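Local coordinates for protein translation initiation factor 6 (Methanocaldococcus jannaschii, PDB 1G61) that binds the 50S ribosomal subunit and prevents it from joining the 30S subunit to form the 70S initiation complex, at residues S152-H164 against G215-L227. Numbering follows the deposited sequence.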
loop_
_atom_site.group_PDB
_atom_site.type_symbol
_atom_site.label_atom_id
_atom_site.label_comp_id
_atom_site.label_asym_id
_atom_site.label_seq_id
_atom_site.Cartn_x
_atom_site.Cartn_y
_atom_site.Cartn_z
ATOM N N SER A 152 5.917 0.444 -5.246
ATOM C CA SER A 152 6.643 1.656 -4.883
ATOM C C SER A 152 6.234 2.818 -5.790
ATOM O O SER A 152 6.385 3.962 -5.378
ATOM C CB SER A 152 8.145 1.469 -5.034
ATOM O OG SER A 152 8.639 0.440 -4.170
ATOM N N ASN A 153 5.756 2.519 -7.006
ATOM C CA ASN A 153 5.600 3.554 -8.005
ATOM C C ASN A 153 4.166 3.945 -8.296
ATOM O O ASN A 153 3.892 4.672 -9.262
ATOM C CB ASN A 153 6.384 3.119 -9.274
ATOM C CG ASN A 153 7.851 3.340 -8.988
ATOM O OD1 ASN A 153 8.280 4.502 -8.975
ATOM N ND2 ASN A 153 8.597 2.259 -8.768
ATOM N N ALA A 154 3.244 3.563 -7.417
ATOM C CA ALA A 154 1.862 4.013 -7.524
ATOM C C ALA A 154 1.171 3.798 -6.186
ATOM O O ALA A 154 1.683 3.056 -5.362
ATOM C CB ALA A 154 1.112 3.246 -8.622
ATOM N N VAL A 155 0.063 4.493 -6.023
ATOM C CA VAL A 155 -0.849 4.369 -4.906
ATOM C C VAL A 155 -2.199 4.013 -5.506
ATOM O O VAL A 155 -2.638 4.640 -6.490
ATOM C CB VAL A 155 -0.980 5.698 -4.131
ATOM C CG1 VAL A 155 -2.038 5.615 -3.026
ATOM C CG2 VAL A 155 0.345 6.120 -3.553
ATOM N N VAL A 156 -2.874 3.022 -4.931
ATOM C CA VAL A 156 -4.183 2.640 -5.434
ATOM C C VAL A 156 -5.125 2.399 -4.263
ATOM O O VAL A 156 -4.720 1.866 -3.227
ATOM C CB VAL A 156 -4.150 1.437 -6.400
ATOM C CG1 VAL A 156 -3.814 0.124 -5.714
ATOM C CG2 VAL A 156 -5.488 1.367 -7.147
ATOM N N THR A 157 -6.366 2.848 -4.470
ATOM C CA THR A 157 -7.425 2.621 -3.503
ATOM C C THR A 157 -8.640 2.123 -4.293
ATOM O O THR A 157 -8.583 2.007 -5.549
ATOM C CB THR A 157 -7.825 3.862 -2.712
ATOM O OG1 THR A 157 -8.616 4.712 -3.582
ATOM C CG2 THR A 157 -6.587 4.636 -2.239
ATOM N N ASN A 158 -9.731 1.798 -3.656
ATOM C CA ASN A 158 -10.965 1.446 -4.350
ATOM C C ASN A 158 -11.550 2.611 -5.143
ATOM O O ASN A 158 -12.382 2.363 -6.033
ATOM C CB ASN A 158 -12.006 0.923 -3.351
ATOM C CG ASN A 158 -11.578 -0.407 -2.763
ATOM O OD1 ASN A 158 -10.870 -1.191 -3.420
ATOM N ND2 ASN A 158 -11.994 -0.664 -1.531
ATOM N N LYS A 159 -11.114 3.831 -4.830
ATOM C CA LYS A 159 -11.701 5.010 -5.474
ATOM C C LYS A 159 -10.810 5.586 -6.534
ATOM O O LYS A 159 -11.285 6.171 -7.518
ATOM C CB LYS A 159 -11.976 6.079 -4.387
ATOM C CG LYS A 159 -12.792 7.241 -4.897
ATOM C CD LYS A 159 -13.185 8.188 -3.757
ATOM C CE LYS A 159 -14.335 9.104 -4.193
ATOM N NZ LYS A 159 -14.681 10.026 -3.073
ATOM N N GLY A 160 -9.472 5.543 -6.374
ATOM C CA GLY A 160 -8.619 6.193 -7.349
ATOM C C GLY A 160 -7.203 5.609 -7.341
ATOM O O GLY A 160 -6.876 4.661 -6.638
ATOM N N CYS A 161 -6.359 6.230 -8.180
ATOM C CA CYS A 161 -5.002 5.720 -8.364
ATOM C C CYS A 161 -4.084 6.893 -8.730
ATOM O O CYS A 161 -4.462 7.691 -9.603
ATOM C CB CYS A 161 -5.038 4.658 -9.479
ATOM S SG CYS A 161 -3.422 4.014 -9.953
ATOM N N LEU A 162 -2.961 6.956 -8.073
ATOM C CA LEU A 162 -1.920 7.935 -8.407
ATOM C C LEU A 162 -0.663 7.211 -8.877
ATOM O O LEU A 162 -0.196 6.328 -8.147
ATOM C CB LEU A 162 -1.602 8.829 -7.207
ATOM C CG LEU A 162 -0.445 9.819 -7.381
ATOM C CD1 LEU A 162 -0.920 11.018 -8.221
ATOM C CD2 LEU A 162 0.102 10.266 -6.027
ATOM N N THR A 163 -0.129 7.563 -10.044
ATOM C CA THR A 163 1.071 6.889 -10.515
ATOM C C THR A 163 2.273 7.824 -10.579
ATOM O O THR A 163 2.110 9.042 -10.601
ATOM C CB THR A 163 0.885 6.269 -11.919
ATOM O OG1 THR A 163 0.854 7.324 -12.900
ATOM C CG2 THR A 163 -0.444 5.528 -12.007
ATOM N N HIS A 164 3.446 7.227 -10.712
ATOM C CA HIS A 164 4.657 7.851 -11.204
ATOM C C HIS A 164 4.343 8.801 -12.356
ATOM O O HIS A 164 3.520 8.490 -13.239
ATOM C CB HIS A 164 5.538 6.683 -11.718
ATOM C CG HIS A 164 6.932 7.056 -12.105
ATOM N ND1 HIS A 164 7.267 7.894 -13.153
ATOM C CD2 HIS A 164 8.094 6.667 -11.522
ATOM C CE1 HIS A 164 8.607 7.981 -13.197
ATOM N NE2 HIS A 164 9.124 7.246 -12.219
ATOM N N GLY A 215 2.148 21.848 -1.905
ATOM C CA GLY A 215 0.764 22.240 -2.239
ATOM C C GLY A 215 0.404 21.753 -3.638
ATOM O O GLY A 215 -0.659 21.123 -3.769
ATOM N N PRO A 216 1.195 22.039 -4.676
ATOM C CA PRO A 216 0.807 21.552 -6.003
ATOM C C PRO A 216 0.709 20.051 -6.048
ATOM O O PRO A 216 -0.161 19.468 -6.700
ATOM C CB PRO A 216 1.952 22.098 -6.873
ATOM C CG PRO A 216 2.361 23.359 -6.142
ATOM C CD PRO A 216 2.369 22.953 -4.696
ATOM N N GLU A 217 1.603 19.342 -5.358
ATOM C CA GLU A 217 1.536 17.888 -5.351
ATOM C C GLU A 217 0.260 17.416 -4.686
ATOM O O GLU A 217 -0.392 16.468 -5.157
ATOM C CB GLU A 217 2.742 17.268 -4.610
ATOM C CG GLU A 217 4.047 17.388 -5.392
ATOM C CD GLU A 217 5.264 16.890 -4.607
ATOM O OE1 GLU A 217 5.308 17.039 -3.345
ATOM O OE2 GLU A 217 6.183 16.355 -5.273
ATOM N N LEU A 218 -0.069 18.055 -3.569
ATOM C CA LEU A 218 -1.271 17.657 -2.815
ATOM C C LEU A 218 -2.505 17.792 -3.683
ATOM O O LEU A 218 -3.417 16.950 -3.664
ATOM C CB LEU A 218 -1.324 18.493 -1.545
ATOM C CG LEU A 218 -2.128 17.906 -0.385
ATOM C CD1 LEU A 218 -1.545 16.562 0.046
ATOM C CD2 LEU A 218 -2.167 18.890 0.777
ATOM N N LEU A 219 -2.591 18.880 -4.458
ATOM C CA LEU A 219 -3.741 19.014 -5.337
ATOM C C LEU A 219 -3.897 17.841 -6.294
ATOM O O LEU A 219 -4.966 17.292 -6.553
ATOM C CB LEU A 219 -3.551 20.344 -6.088
ATOM C CG LEU A 219 -4.728 20.825 -6.895
ATOM C CD1 LEU A 219 -5.970 20.917 -6.022
ATOM C CD2 LEU A 219 -4.401 22.198 -7.497
ATOM N N ILE A 220 -2.794 17.440 -6.924
ATOM C CA ILE A 220 -2.792 16.326 -7.867
ATOM C C ILE A 220 -3.128 15.025 -7.161
ATOM O O ILE A 220 -3.865 14.171 -7.703
ATOM C CB ILE A 220 -1.474 16.319 -8.648
ATOM C CG1 ILE A 220 -1.455 17.501 -9.655
ATOM C CG2 ILE A 220 -1.247 15.005 -9.372
ATOM C CD1 ILE A 220 -0.087 17.909 -10.130
ATOM N N ILE A 221 -2.602 14.800 -5.949
ATOM C CA ILE A 221 -2.933 13.594 -5.176
ATOM C C ILE A 221 -4.409 13.547 -4.864
ATOM O O ILE A 221 -5.064 12.494 -5.028
ATOM C CB ILE A 221 -2.108 13.614 -3.887
ATOM C CG1 ILE A 221 -0.619 13.439 -4.208
ATOM C CG2 ILE A 221 -2.623 12.565 -2.894
ATOM C CD1 ILE A 221 0.306 13.867 -3.068
ATOM N N GLU A 222 -4.998 14.660 -4.401
ATOM C CA GLU A 222 -6.400 14.722 -4.096
ATOM C C GLU A 222 -7.260 14.335 -5.308
ATOM O O GLU A 222 -8.176 13.521 -5.201
ATOM C CB GLU A 222 -6.783 16.164 -3.669
ATOM C CG GLU A 222 -6.425 16.463 -2.224
ATOM C CD GLU A 222 -6.321 17.950 -1.918
ATOM O OE1 GLU A 222 -6.747 18.773 -2.763
ATOM O OE2 GLU A 222 -5.799 18.292 -0.833
ATOM N N ASP A 223 -6.949 14.923 -6.456
ATOM C CA ASP A 223 -7.699 14.653 -7.685
ATOM C C ASP A 223 -7.555 13.196 -8.136
ATOM O O ASP A 223 -8.536 12.577 -8.528
ATOM C CB ASP A 223 -7.259 15.568 -8.845
ATOM C CG ASP A 223 -7.634 17.018 -8.636
ATOM O OD1 ASP A 223 -8.560 17.325 -7.855
ATOM O OD2 ASP A 223 -7.002 17.872 -9.307
ATOM N N ALA A 224 -6.337 12.653 -8.026
ATOM C CA ALA A 224 -6.118 11.286 -8.474
ATOM C C ALA A 224 -6.820 10.257 -7.614
ATOM O O ALA A 224 -7.253 9.218 -8.116
ATOM C CB ALA A 224 -4.603 11.021 -8.472
ATOM N N LEU A 225 -6.919 10.533 -6.297
ATOM C CA LEU A 225 -7.438 9.553 -5.367
ATOM C C LEU A 225 -8.919 9.817 -5.079
ATOM O O LEU A 225 -9.518 9.089 -4.296
ATOM C CB LEU A 225 -6.613 9.550 -4.059
ATOM C CG LEU A 225 -5.163 9.134 -4.278
ATOM C CD1 LEU A 225 -4.394 9.148 -2.963
ATOM C CD2 LEU A 225 -5.017 7.759 -4.941
ATOM N N GLY A 226 -9.536 10.878 -5.638
ATOM C CA GLY A 226 -10.909 11.188 -5.322
ATOM C C GLY A 226 -11.118 11.704 -3.929
ATOM O O GLY A 226 -12.216 11.568 -3.332
ATOM N N LEU A 227 -10.091 12.327 -3.347
ATOM C CA LEU A 227 -10.195 12.777 -1.961
ATOM C C LEU A 227 -10.315 14.299 -1.967
ATOM O O LEU A 227 -11.467 14.711 -2.245
ATOM C CB LEU A 227 -9.014 12.282 -1.132
ATOM C CG LEU A 227 -8.919 10.757 -1.001
ATOM C CD1 LEU A 227 -7.558 10.452 -0.383
ATOM C CD2 LEU A 227 -10.066 10.158 -0.200
HETATM O O HOH W 1 -9.047 7.068 -2.488
#
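With CG anti to the backbone N (chi1 -170°) and the chain extended beyond it, Lys159 runs alongside the end of helix 215-225 and carries NZ to Gly226 O, 2.9 Å away and in the carbonyl plane. Cut back to an alanine here, the side chain would no longer reach Gly226 O, which is likely to lose its charged donor. Leu162, its CG likewise anti to N (chi1 175°), spreads two methyls over the helix, CD1 on Ala224 CB and CD2 on Ile221 CG1, each at 3.7 Å. From the helix side, Leu225 CD2 lies against the backbone of Cys161 and Leu162 and, 4.1 Å off, Val155 CG1; Ala202 and Ile200 of strand 200-202 continue this apolar layer. The backbones meet at Gly160, where any CB would collide with Ala224 O. That oxygen accepts from Cys161 N at 3.1 Å, the donor standing above the carbonyl plane. A water donates to Leu225 O and is bonded to Thr157 OG1; that hydroxyl oxygen accepts from Lys159 N and Gly160 N. The result is a C-terminal helix packed on a beta-hairpin of the alpha-beta barrel, with a Schellman motif at Gly226 and an ST turn and ST motif at Thr157.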